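Local coordinates for protein rhamnosidase B (Bacillus sp., PDB 2OKX) that hydrolyses alpha-L-rhamnosides as a glycoside hydrolase of family 78, probably releasing terminal rhamnose with inversion of configuration, at residues T45-Y50 and F102-G107; V92-F97 and G109-E114; P424-L429 and P518-E523; F453-P458 and Y488-G493. All coordinates share one frame; numbering follows the deposited sequence.

Overall arrangement
The four contacts form two pairs in two beta domains. Contacts 1 and 2 lie in the N-terminal domain, with centres about 9 Å apart. Strands 41-47 and 110-117 are neighbours in one sheet, strands 49-54 and 87-96 in another, and the segments of the two contacts alternate along the chain. Contacts 3 and 4 come later, with centres about 11 Å apart. Contact 4 and the 518-523 segment of contact 3 belong to the concanavalin-like domain. Both use neighbouring strands 450-457 and 520-528, and contact 4 is nested in the loop closed by contact 3. The nearest atoms of the two pairs are about 12 Å apart. Contact 3 supplies H522 O to calcium, tying this strand pairing to a metal site.

Contact 1 of 4, residues T45-Y50 and F102-G107; sequences TADSRY and FYYLRG
Y103 O takes two hydrogen bonds, one from R49 NH2 at 3.0 Å and one from a water that R49 NH1 also holds. R49 belongs to a classic beta bulge: S48 and R49 both face L95 in the beta-sandwich N-terminal domain. Here the chain leaves strand 41-47 of one sheet for strand 49-54 of the other, through a cis peptide bond before S48. Y103 O lies in the guanidinium plane, while the donor stands 35° out of the carbonyl plane. The bend of the R49 chain at chi2 (-70°) brings NH1 back to S48 O, at 2.9 Å. These bonds hold the guanidinium against rotation.

The Y104 ring lies against S48. S48 CB sits over its face, 3.9 Å from the ring centroid, and S48 OG lies near the rim, 3.1 Å from Y104 CZ. S48 OG also bonds to F97 N. At the ring edge Y104 OH donates to D47 OD1, at a modelled length too short to be trusted closely. The D47 carboxylate is nearly perpendicular to the ring. A phenylalanine in place of Y104 lacks the hydroxyl, and G107 N and D47 OD1 would probably be left without this partner. D47 OD2 is held by W187 NE1 and by a water that also reaches L105 O. From the loop side, G107 N donates to Y104 OH at 3.1 Å.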
# COMPACT_ATOMS: atom_id res chain seq x y z
N THR A 45 8.40 -18.49 -11.41
CA THR A 45 7.65 -17.24 -11.49
C THR A 45 6.22 -17.66 -11.82
O THR A 45 5.98 -18.79 -12.24
CB THR A 45 8.19 -16.27 -12.56
OG1 THR A 45 7.56 -14.99 -12.39
CG2 THR A 45 7.89 -16.77 -13.97
N ALA A 46 5.27 -16.76 -11.59
CA ALA A 46 3.88 -17.08 -11.87
C ALA A 46 3.07 -15.82 -12.07
O ALA A 46 3.54 -14.71 -11.84
CB ALA A 46 3.30 -17.89 -10.72
N ASP A 47 1.84 -16.01 -12.53
CA ASP A 47 0.91 -14.91 -12.77
C ASP A 47 -0.38 -15.34 -12.09
O ASP A 47 -0.99 -16.33 -12.51
CB ASP A 47 0.68 -14.75 -14.28
CG ASP A 47 -0.17 -13.54 -14.62
OD1 ASP A 47 -1.17 -13.31 -13.90
OD2 ASP A 47 0.14 -12.84 -15.60
N SER A 48 -0.84 -14.61 -11.07
CA SER A 48 -0.22 -13.38 -10.57
C SER A 48 0.84 -13.55 -9.48
O SER A 48 1.86 -12.87 -9.49
CB SER A 48 -1.31 -12.45 -10.04
OG SER A 48 -2.41 -12.39 -10.93
N ARG A 49 0.56 -14.43 -8.52
CA ARG A 49 1.48 -14.69 -7.40
C ARG A 49 1.49 -16.18 -7.05
O ARG A 49 0.57 -16.91 -7.42
CB ARG A 49 1.04 -13.89 -6.17
CG ARG A 49 0.99 -12.37 -6.37
CD ARG A 49 2.37 -11.77 -6.52
NE ARG A 49 2.34 -10.31 -6.53
CZ ARG A 49 2.45 -9.55 -7.61
NH1 ARG A 49 2.60 -10.11 -8.81
NH2 ARG A 49 2.41 -8.23 -7.50
N TYR A 50 2.51 -16.63 -6.33
CA TYR A 50 2.60 -18.04 -5.96
C TYR A 50 3.09 -18.29 -4.54
O TYR A 50 3.68 -17.42 -3.90
CB TYR A 50 3.56 -18.79 -6.90
CG TYR A 50 5.02 -18.48 -6.64
CD1 TYR A 50 5.69 -17.48 -7.35
CD2 TYR A 50 5.72 -19.14 -5.63
CE1 TYR A 50 7.02 -17.15 -7.06
CE2 TYR A 50 7.05 -18.82 -5.33
CZ TYR A 50 7.69 -17.82 -6.05
OH TYR A 50 8.98 -17.49 -5.74
N PHE A 102 -2.72 -1.77 -8.81
CA PHE A 102 -1.57 -0.87 -8.70
C PHE A 102 -0.20 -1.56 -8.60
O PHE A 102 0.82 -0.88 -8.51
CB PHE A 102 -1.73 0.07 -7.50
CG PHE A 102 -2.84 1.08 -7.64
CD1 PHE A 102 -3.97 0.82 -8.41
CD2 PHE A 102 -2.80 2.26 -6.90
CE1 PHE A 102 -5.05 1.71 -8.44
CE2 PHE A 102 -3.88 3.16 -6.91
CZ PHE A 102 -5.01 2.88 -7.68
N TYR A 103 -0.17 -2.89 -8.58
CA TYR A 103 1.10 -3.61 -8.53
C TYR A 103 1.08 -4.89 -9.35
O TYR A 103 1.88 -5.81 -9.14
CB TYR A 103 1.53 -3.90 -7.07
CG TYR A 103 0.50 -4.52 -6.13
CD1 TYR A 103 -0.04 -5.78 -6.37
CD2 TYR A 103 0.13 -3.85 -4.96
CE1 TYR A 103 -0.91 -6.38 -5.46
CE2 TYR A 103 -0.74 -4.44 -4.04
CZ TYR A 103 -1.26 -5.71 -4.30
OH TYR A 103 -2.11 -6.29 -3.38
N TYR A 104 0.16 -4.93 -10.32
CA TYR A 104 0.01 -6.07 -11.20
C TYR A 104 -0.78 -5.68 -12.45
O TYR A 104 -1.83 -5.04 -12.35
CB TYR A 104 -0.72 -7.21 -10.47
CG TYR A 104 -1.20 -8.31 -11.39
CD1 TYR A 104 -2.53 -8.35 -11.84
CD2 TYR A 104 -0.32 -9.28 -11.87
CE1 TYR A 104 -2.96 -9.34 -12.74
CE2 TYR A 104 -0.74 -10.27 -12.76
CZ TYR A 104 -2.06 -10.29 -13.19
OH TYR A 104 -2.47 -11.25 -14.09
N LEU A 105 -0.26 -6.05 -13.61
CA LEU A 105 -0.95 -5.77 -14.87
C LEU A 105 -1.50 -7.09 -15.39
O LEU A 105 -0.75 -8.06 -15.56
CB LEU A 105 0.01 -5.15 -15.90
CG LEU A 105 0.40 -3.68 -15.65
CD1 LEU A 105 1.40 -3.59 -14.49
CD2 LEU A 105 1.02 -3.11 -16.91
N ARG A 106 -2.81 -7.14 -15.62
CA ARG A 106 -3.46 -8.36 -16.08
C ARG A 106 -2.75 -9.04 -17.24
O ARG A 106 -2.44 -8.42 -18.26
CB ARG A 106 -4.91 -8.08 -16.48
CG ARG A 106 -5.72 -9.35 -16.64
CD ARG A 106 -7.07 -9.12 -17.30
NE ARG A 106 -7.86 -10.35 -17.30
CZ ARG A 106 -9.07 -10.48 -17.85
NH1 ARG A 106 -9.63 -9.44 -18.46
NH2 ARG A 106 -9.71 -11.63 -17.77
N GLY A 107 -2.47 -10.33 -17.06
CA GLY A 107 -1.83 -11.13 -18.08
C GLY A 107 -2.75 -12.32 -18.26
O GLY A 107 -3.83 -12.21 -18.84
O HOH W 1 0.83 -10.30 -16.05
O HOH W 2 3.24 -7.87 -10.59

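Contact 2 of 4, residues V92-F97 and G109-E114; sequences VLVLHF and GGLIAE
V92 and L111 meet tip to tip between two sheets of the N-terminal beta sandwich. Strand 92-96 belongs to one sheet and strand 110-114 to the other. Their axes approach to 8.1 Å, with N-to-C directions 143° apart. No hydrogen bond crosses, so the strands join through side chains and glycine backbone.

The apolar contacts come first. L111 CD2 packs on V92 CB at 3.8 Å, and L111 CD1 reaches V92 CG1 at 4.0 Å. CD2 thus meets the branch point of V92, and CD1 touches only its CG1 methyl. L111 has CG opposite its own nitrogen (chi1 168°), which carries the methyls out to V92. L111 CB, set by the backbone, lies beside V94. There V94 CG2 touches L111 CB at 4.0 Å, while V94 CG1 comes within 4.0 Å of G110 O. F26 of strand 22-31 packs on both V94 and L111, and A46 and I44 of strand 41-47 cover V94 and L111 respectively. This is the buried core of the sandwich.

The second kind is a CH-pi contact at the end of the strands. G109 CA lies over the face of the H96 ring, 3.6 Å from its centroid. As a glycine, G109 brings its backbone directly onto the ring. The ring is fixed by polar partners outside these strands: H96 ND1 bonds to D47 O and H96 NE2 to S18 OG. G109 N is close too, but the angle is poor for a hydrogen bond. It stands above the ring plane near the rim, 3.1 Å from H96 CE1.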
# COMPACT_ATOMS: atom_id res chain seq x y z
N VAL A 92 2.64 -26.16 -5.88
CA VAL A 92 2.53 -24.72 -5.96
C VAL A 92 1.10 -24.24 -5.94
O VAL A 92 0.21 -24.85 -6.54
CB VAL A 92 3.18 -24.17 -7.25
CG1 VAL A 92 3.16 -22.65 -7.23
CG2 VAL A 92 4.60 -24.69 -7.40
N LEU A 93 0.87 -23.14 -5.23
CA LEU A 93 -0.44 -22.52 -5.17
C LEU A 93 -0.26 -21.23 -5.95
O LEU A 93 0.59 -20.41 -5.61
CB LEU A 93 -0.85 -22.18 -3.73
CG LEU A 93 -2.13 -21.35 -3.64
CD1 LEU A 93 -3.32 -22.20 -4.07
CD2 LEU A 93 -2.34 -20.84 -2.22
N VAL A 94 -1.04 -21.05 -7.01
CA VAL A 94 -0.93 -19.83 -7.80
C VAL A 94 -2.22 -19.03 -7.68
O VAL A 94 -3.31 -19.56 -7.89
CB VAL A 94 -0.65 -20.14 -9.29
CG1 VAL A 94 -0.64 -18.84 -10.10
CG2 VAL A 94 0.68 -20.86 -9.44
N LEU A 95 -2.08 -17.76 -7.30
CA LEU A 95 -3.23 -16.88 -7.18
C LEU A 95 -3.27 -16.05 -8.46
O LEU A 95 -2.30 -15.36 -8.77
CB LEU A 95 -3.08 -15.92 -5.99
CG LEU A 95 -3.00 -16.43 -4.55
CD1 LEU A 95 -1.65 -17.11 -4.30
CD2 LEU A 95 -3.18 -15.25 -3.60
N HIS A 96 -4.35 -16.15 -9.22
CA HIS A 96 -4.46 -15.33 -10.43
C HIS A 96 -5.58 -14.33 -10.22
O HIS A 96 -6.73 -14.71 -10.03
CB HIS A 96 -4.76 -16.17 -11.67
CG HIS A 96 -4.79 -15.36 -12.92
ND1 HIS A 96 -3.64 -14.83 -13.49
CD2 HIS A 96 -5.82 -14.87 -13.65
CE1 HIS A 96 -3.97 -14.05 -14.50
NE2 HIS A 96 -5.29 -14.06 -14.62
N PHE A 97 -5.24 -13.05 -10.26
CA PHE A 97 -6.23 -12.00 -10.03
C PHE A 97 -7.25 -11.85 -11.15
O PHE A 97 -8.44 -11.68 -10.89
CB PHE A 97 -5.53 -10.65 -9.79
CG PHE A 97 -4.55 -10.66 -8.64
CD1 PHE A 97 -4.83 -11.38 -7.47
CD2 PHE A 97 -3.37 -9.93 -8.71
CE1 PHE A 97 -3.95 -11.36 -6.39
CE2 PHE A 97 -2.48 -9.91 -7.63
CZ PHE A 97 -2.77 -10.62 -6.47
N GLY A 109 -3.46 -16.54 -16.28
CA GLY A 109 -3.03 -17.50 -15.28
C GLY A 109 -1.85 -18.30 -15.79
O GLY A 109 -1.82 -18.70 -16.95
N GLY A 110 -0.87 -18.54 -14.93
CA GLY A 110 0.28 -19.30 -15.38
C GLY A 110 1.35 -19.56 -14.34
O GLY A 110 1.55 -18.78 -13.41
N LEU A 111 2.05 -20.67 -14.53
CA LEU A 111 3.13 -21.09 -13.66
C LEU A 111 4.24 -21.71 -14.49
O LEU A 111 3.98 -22.51 -15.39
CB LEU A 111 2.65 -22.12 -12.65
CG LEU A 111 3.77 -22.84 -11.89
CD1 LEU A 111 4.48 -21.85 -10.97
CD2 LEU A 111 3.19 -23.99 -11.08
N ILE A 112 5.48 -21.32 -14.20
CA ILE A 112 6.63 -21.88 -14.89
C ILE A 112 7.71 -22.09 -13.84
O ILE A 112 8.09 -21.16 -13.12
CB ILE A 112 7.14 -20.95 -16.02
CG1 ILE A 112 8.26 -21.65 -16.80
CG2 ILE A 112 7.61 -19.62 -15.45
CD1 ILE A 112 8.65 -20.95 -18.07
N ALA A 113 8.17 -23.33 -13.72
CA ALA A 113 9.19 -23.68 -12.74
C ALA A 113 10.11 -24.77 -13.26
O ALA A 113 9.68 -25.66 -14.00
CB ALA A 113 8.54 -24.13 -11.44
N GLU A 114 11.37 -24.71 -12.85
CA GLU A 114 12.35 -25.69 -13.29
C GLU A 114 13.41 -25.91 -12.22
O GLU A 114 13.95 -24.95 -11.67
CB GLU A 114 13.01 -25.21 -14.58
CG GLU A 114 13.90 -26.24 -15.27
CD GLU A 114 14.67 -25.64 -16.43
OE1 GLU A 114 14.07 -24.86 -17.20
OE2 GLU A 114 15.87 -25.96 -16.57

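Contact 3 of 4, residues P424-L429 and P518-E523; sequences PEPGVL and PVKLHE. With CA (calcium ion), chain C.
P426 lies alongside H522, its CB over the centre of the imidazole, 3.8 Å from the ring centroid and 8° off the normal. This CH-pi contact starts an antiparallel ladder in which short strand 427-428 pairs with strand 520-528 of the concanavalin-like domain. H522 has its ring opposite the carbonyl carbon (chi1 -75°), which lays it alongside the proline.

The backbone pairs in regular order. G427 and L521 form a hydrogen-bonded pair, with G427 N to L521 O at 2.8 Å and L521 N to G427 O at 2.7 Å. L429 N adds a bond to V519 O. V428 and K520, the non-hydrogen-bonded pair, put their side chains on one face of the sheet. The K520 chain is extended beyond CG, so its amine leads off from the strand while CG stays beside V428 CG2. V428 CG1 rests on P518 CB.

L521 points to the other face. L429 CD1 packs on L521 CB at 4.0 Å, and L429 CD2 lies by V519 CG1. V512 of strand 507-513 covers L429 and V519, and L510 covers L521, so these side chains fill the space between two sheets.

H522 and E523 both face E454, a classic beta bulge. The H522 carbonyl binds a calcium ion, and V423 O is another ligand. Three waters bind it as well: one donates to E425 O, linking the metal to the first segment, and another donates to E523 OE1. H522 O lies 2.6 Å from the calcium.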
# COMPACT_ATOMS: atom_id res chain seq x y z
N PRO A 424 1.05 -24.99 25.31
CA PRO A 424 0.28 -26.16 24.89
C PRO A 424 -1.23 -26.08 25.12
O PRO A 424 -2.00 -26.62 24.33
CB PRO A 424 0.93 -27.30 25.68
CG PRO A 424 1.41 -26.62 26.93
CD PRO A 424 2.01 -25.34 26.38
N GLU A 425 -1.65 -25.41 26.19
CA GLU A 425 -3.08 -25.30 26.50
C GLU A 425 -3.79 -24.33 25.56
O GLU A 425 -3.38 -23.18 25.40
CB GLU A 425 -3.29 -24.83 27.95
CG GLU A 425 -2.53 -25.64 28.99
CD GLU A 425 -1.24 -24.96 29.42
OE1 GLU A 425 -0.57 -24.35 28.56
OE2 GLU A 425 -0.88 -25.04 30.62
N PRO A 426 -4.87 -24.79 24.91
CA PRO A 426 -5.59 -23.91 23.99
C PRO A 426 -6.51 -22.94 24.72
O PRO A 426 -6.75 -23.07 25.92
CB PRO A 426 -6.38 -24.90 23.13
CG PRO A 426 -6.71 -25.99 24.11
CD PRO A 426 -5.39 -26.17 24.84
N GLY A 427 -7.01 -21.96 23.98
CA GLY A 427 -7.93 -21.00 24.56
C GLY A 427 -9.32 -21.47 24.18
O GLY A 427 -9.60 -21.68 23.00
N VAL A 428 -10.19 -21.65 25.16
CA VAL A 428 -11.55 -22.11 24.90
C VAL A 428 -12.50 -20.93 24.83
O VAL A 428 -12.70 -20.21 25.81
CB VAL A 428 -12.02 -23.09 26.00
CG1 VAL A 428 -13.40 -23.66 25.65
CG2 VAL A 428 -11.01 -24.22 26.14
N LEU A 429 -13.08 -20.72 23.66
CA LEU A 429 -14.00 -19.62 23.45
C LEU A 429 -15.39 -19.92 23.96
O LEU A 429 -15.90 -21.03 23.80
CB LEU A 429 -14.07 -19.27 21.96
CG LEU A 429 -12.96 -18.39 21.36
CD1 LEU A 429 -11.60 -18.85 21.83
CD2 LEU A 429 -13.05 -18.44 19.84
N PRO A 518 -18.16 -25.82 21.60
CA PRO A 518 -17.09 -24.84 21.82
C PRO A 518 -15.91 -24.97 20.86
O PRO A 518 -15.56 -26.07 20.42
CB PRO A 518 -16.69 -25.09 23.28
CG PRO A 518 -17.03 -26.53 23.50
CD PRO A 518 -18.36 -26.66 22.80
N VAL A 519 -15.32 -23.83 20.53
CA VAL A 519 -14.17 -23.79 19.65
C VAL A 519 -12.92 -23.64 20.50
O VAL A 519 -12.89 -22.85 21.44
CB VAL A 519 -14.26 -22.59 18.67
CG1 VAL A 519 -12.92 -22.39 17.95
CG2 VAL A 519 -15.37 -22.82 17.66
N LYS A 520 -11.89 -24.42 20.20
CA LYS A 520 -10.63 -24.34 20.93
C LYS A 520 -9.61 -23.67 20.04
O LYS A 520 -9.19 -24.22 19.02
CB LYS A 520 -10.13 -25.74 21.31
CG LYS A 520 -11.00 -26.46 22.32
CD LYS A 520 -10.40 -27.80 22.67
CE LYS A 520 -11.28 -28.56 23.66
NZ LYS A 520 -10.70 -29.88 24.00
N LEU A 521 -9.20 -22.46 20.41
CA LEU A 521 -8.23 -21.73 19.63
C LEU A 521 -6.84 -22.03 20.19
O LEU A 521 -6.49 -21.58 21.29
CB LEU A 521 -8.54 -20.23 19.68
CG LEU A 521 -7.75 -19.27 18.78
CD1 LEU A 521 -7.68 -19.79 17.35
CD2 LEU A 521 -8.41 -17.90 18.82
N HIS A 522 -6.06 -22.81 19.44
CA HIS A 522 -4.71 -23.17 19.87
C HIS A 522 -3.75 -22.00 19.70
O HIS A 522 -2.83 -21.83 20.50
CB HIS A 522 -4.21 -24.39 19.09
CG HIS A 522 -4.82 -25.68 19.55
ND1 HIS A 522 -6.09 -26.07 19.19
CD2 HIS A 522 -4.35 -26.63 20.39
CE1 HIS A 522 -6.38 -27.21 19.79
NE2 HIS A 522 -5.34 -27.57 20.52
N GLU A 523 -3.95 -21.21 18.65
CA GLU A 523 -3.13 -20.04 18.41
C GLU A 523 -3.60 -19.19 17.25
O GLU A 523 -4.14 -19.70 16.26
CB GLU A 523 -1.66 -20.43 18.18
CG GLU A 523 -1.41 -21.40 17.05
CD GLU A 523 0.07 -21.71 16.89
OE1 GLU A 523 0.73 -21.92 17.92
OE2 GLU A 523 0.57 -21.75 15.75
CA CA C . -1.10 -23.43 21.59
O HOH W 3 -2.07 -21.95 23.09
O HOH W 4 -16.61 -21.57 21.38
O HOH W 5 0.41 -21.79 20.92
O HOH W 6 -2.66 -25.16 22.17

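Contact 4 of 4, residues F453-P458 and Y488-G493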
# COMPACT_ATOMS: atom_id res chain seq x y z
N PHE A 453 -3.57 -19.29 11.98
CA PHE A 453 -4.18 -19.81 13.19
C PHE A 453 -4.29 -21.33 13.14
O PHE A 453 -4.08 -21.95 12.09
CB PHE A 453 -5.58 -19.22 13.39
CG PHE A 453 -6.57 -19.61 12.32
CD1 PHE A 453 -6.81 -18.78 11.23
CD2 PHE A 453 -7.27 -20.82 12.40
CE1 PHE A 453 -7.72 -19.14 10.23
CE2 PHE A 453 -8.18 -21.19 11.41
CZ PHE A 453 -8.41 -20.35 10.32
N GLU A 454 -4.58 -21.91 14.29
CA GLU A 454 -4.77 -23.34 14.43
C GLU A 454 -5.88 -23.47 15.45
O GLU A 454 -5.86 -22.80 16.49
CB GLU A 454 -3.50 -24.03 14.94
CG GLU A 454 -3.70 -25.53 15.18
CD GLU A 454 -2.41 -26.25 15.50
OE1 GLU A 454 -2.48 -27.43 15.90
OE2 GLU A 454 -1.32 -25.65 15.34
N LEU A 455 -6.86 -24.31 15.16
CA LEU A 455 -7.98 -24.47 16.07
C LEU A 455 -8.74 -25.78 15.85
O LEU A 455 -8.50 -26.49 14.88
CB LEU A 455 -8.94 -23.29 15.89
CG LEU A 455 -9.49 -23.06 14.47
CD1 LEU A 455 -10.55 -24.11 14.13
CD2 LEU A 455 -10.11 -21.66 14.39
N GLU A 456 -9.65 -26.06 16.77
CA GLU A 456 -10.51 -27.24 16.69
C GLU A 456 -11.91 -26.67 16.73
O GLU A 456 -12.20 -25.82 17.57
CB GLU A 456 -10.33 -28.15 17.90
CG GLU A 456 -8.95 -28.74 18.07
CD GLU A 456 -8.87 -29.66 19.27
OE1 GLU A 456 -7.87 -29.59 20.01
OE2 GLU A 456 -9.81 -30.46 19.48
N ALA A 457 -12.77 -27.11 15.82
CA ALA A 457 -14.14 -26.60 15.81
C ALA A 457 -15.07 -27.52 15.04
O ALA A 457 -14.62 -28.35 14.25
CB ALA A 457 -14.17 -25.20 15.19
N PRO A 458 -16.38 -27.38 15.27
CA PRO A 458 -17.36 -28.21 14.57
C PRO A 458 -17.34 -27.82 13.10
O PRO A 458 -16.96 -26.69 12.76
CB PRO A 458 -18.68 -27.82 15.24
CG PRO A 458 -18.27 -27.37 16.60
CD PRO A 458 -17.01 -26.59 16.33
N TYR A 488 -13.08 -17.94 6.82
CA TYR A 488 -12.65 -19.33 6.76
C TYR A 488 -13.78 -20.15 7.38
O TYR A 488 -14.21 -19.87 8.50
CB TYR A 488 -11.37 -19.51 7.58
CG TYR A 488 -10.86 -20.93 7.64
CD1 TYR A 488 -9.95 -21.41 6.70
CD2 TYR A 488 -11.29 -21.80 8.65
CE1 TYR A 488 -9.47 -22.72 6.77
CE2 TYR A 488 -10.82 -23.11 8.72
CZ TYR A 488 -9.92 -23.56 7.78
OH TYR A 488 -9.45 -24.85 7.86
N ILE A 489 -14.26 -21.14 6.64
CA ILE A 489 -15.33 -22.01 7.12
C ILE A 489 -14.67 -23.34 7.47
O ILE A 489 -14.04 -23.97 6.62
CB ILE A 489 -16.41 -22.20 6.05
CG1 ILE A 489 -16.90 -20.83 5.56
CG2 ILE A 489 -17.58 -22.98 6.63
CD1 ILE A 489 -17.77 -20.88 4.32
N CYS A 490 -14.83 -23.74 8.72
CA CYS A 490 -14.22 -24.95 9.24
C CYS A 490 -14.68 -26.32 8.78
O CYS A 490 -15.86 -26.54 8.53
CB CYS A 490 -14.31 -24.94 10.77
SG CYS A 490 -13.45 -23.57 11.54
N ARG A 491 -13.72 -27.23 8.69
CA ARG A 491 -14.02 -28.62 8.36
C ARG A 491 -14.10 -29.16 9.78
O ARG A 491 -13.87 -28.43 10.73
CB ARG A 491 -12.86 -29.27 7.60
CG ARG A 491 -11.57 -29.43 8.39
CD ARG A 491 -10.65 -30.43 7.72
NE ARG A 491 -10.31 -30.02 6.36
CZ ARG A 491 -9.33 -29.17 6.06
NH1 ARG A 491 -8.57 -28.66 7.03
NH2 ARG A 491 -9.11 -28.82 4.80
N GLU A 492 -14.43 -30.44 9.93
CA GLU A 492 -14.54 -31.01 11.27
C GLU A 492 -13.19 -31.27 11.94
O GLU A 492 -12.27 -31.78 11.31
CB GLU A 492 -15.34 -32.32 11.20
CG GLU A 492 -15.67 -32.93 12.55
CD GLU A 492 -16.58 -32.05 13.38
OE1 GLU A 492 -17.56 -31.51 12.82
OE2 GLU A 492 -16.33 -31.92 14.59
N GLY A 493 -13.08 -30.90 13.21
CA GLY A 493 -11.84 -31.14 13.95
C GLY A 493 -10.79 -30.05 14.00
O GLY A 493 -11.09 -28.87 13.85
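Two torsions bring F453 and Y488 together: F453 chi1 is 65°, with CG between N and the carbonyl carbon, and Y488 has CG anti to its backbone N (chi1 177°), which places its ring beside F453 CZ. The result is a T-shaped stack in the concanavalin-like domain. It joins strand 450-457 of one sheet to strand 485-489 of another. The edge of F453 meets the face of Y488, with centroids 5.2 Å apart and planes at 83°. F453 CZ makes the touch, 3.6 Å from Y488 CD2. Y488 OH bonds to Q495 NE2, and Y497 meets the Y488 ring as well. Replacing Y488 by an alanine would probably leave a gap beside F453 CZ and Q495 NE2 without its hydroxyl partner.

Next to the rings, C490 points its sulfur between two apolar groups. C490 SG is 3.9 Å from L455 CD1 and 4.1 Å from A457 CB, and lies at the edge of the Y488 ring, in its plane. I463 of strand 462-472 packs on L455, Y488 and C490 together.

At the far end the chain turns back, and A457 pairs with G493 as an antiparallel hydrogen-bonded pair. A457 N donates to G493 O at 3.1 Å and G493 N donates to A457 O at 3.2 Å. The backbone angles of G493 would press a CB against the carbonyl O of E492. E492 bends at its second torsion and brings its carboxylate over P458, where OE1 bonds to A459 N. E456 CA adds a CA-H...O contact to G493 O at 3.3 Å.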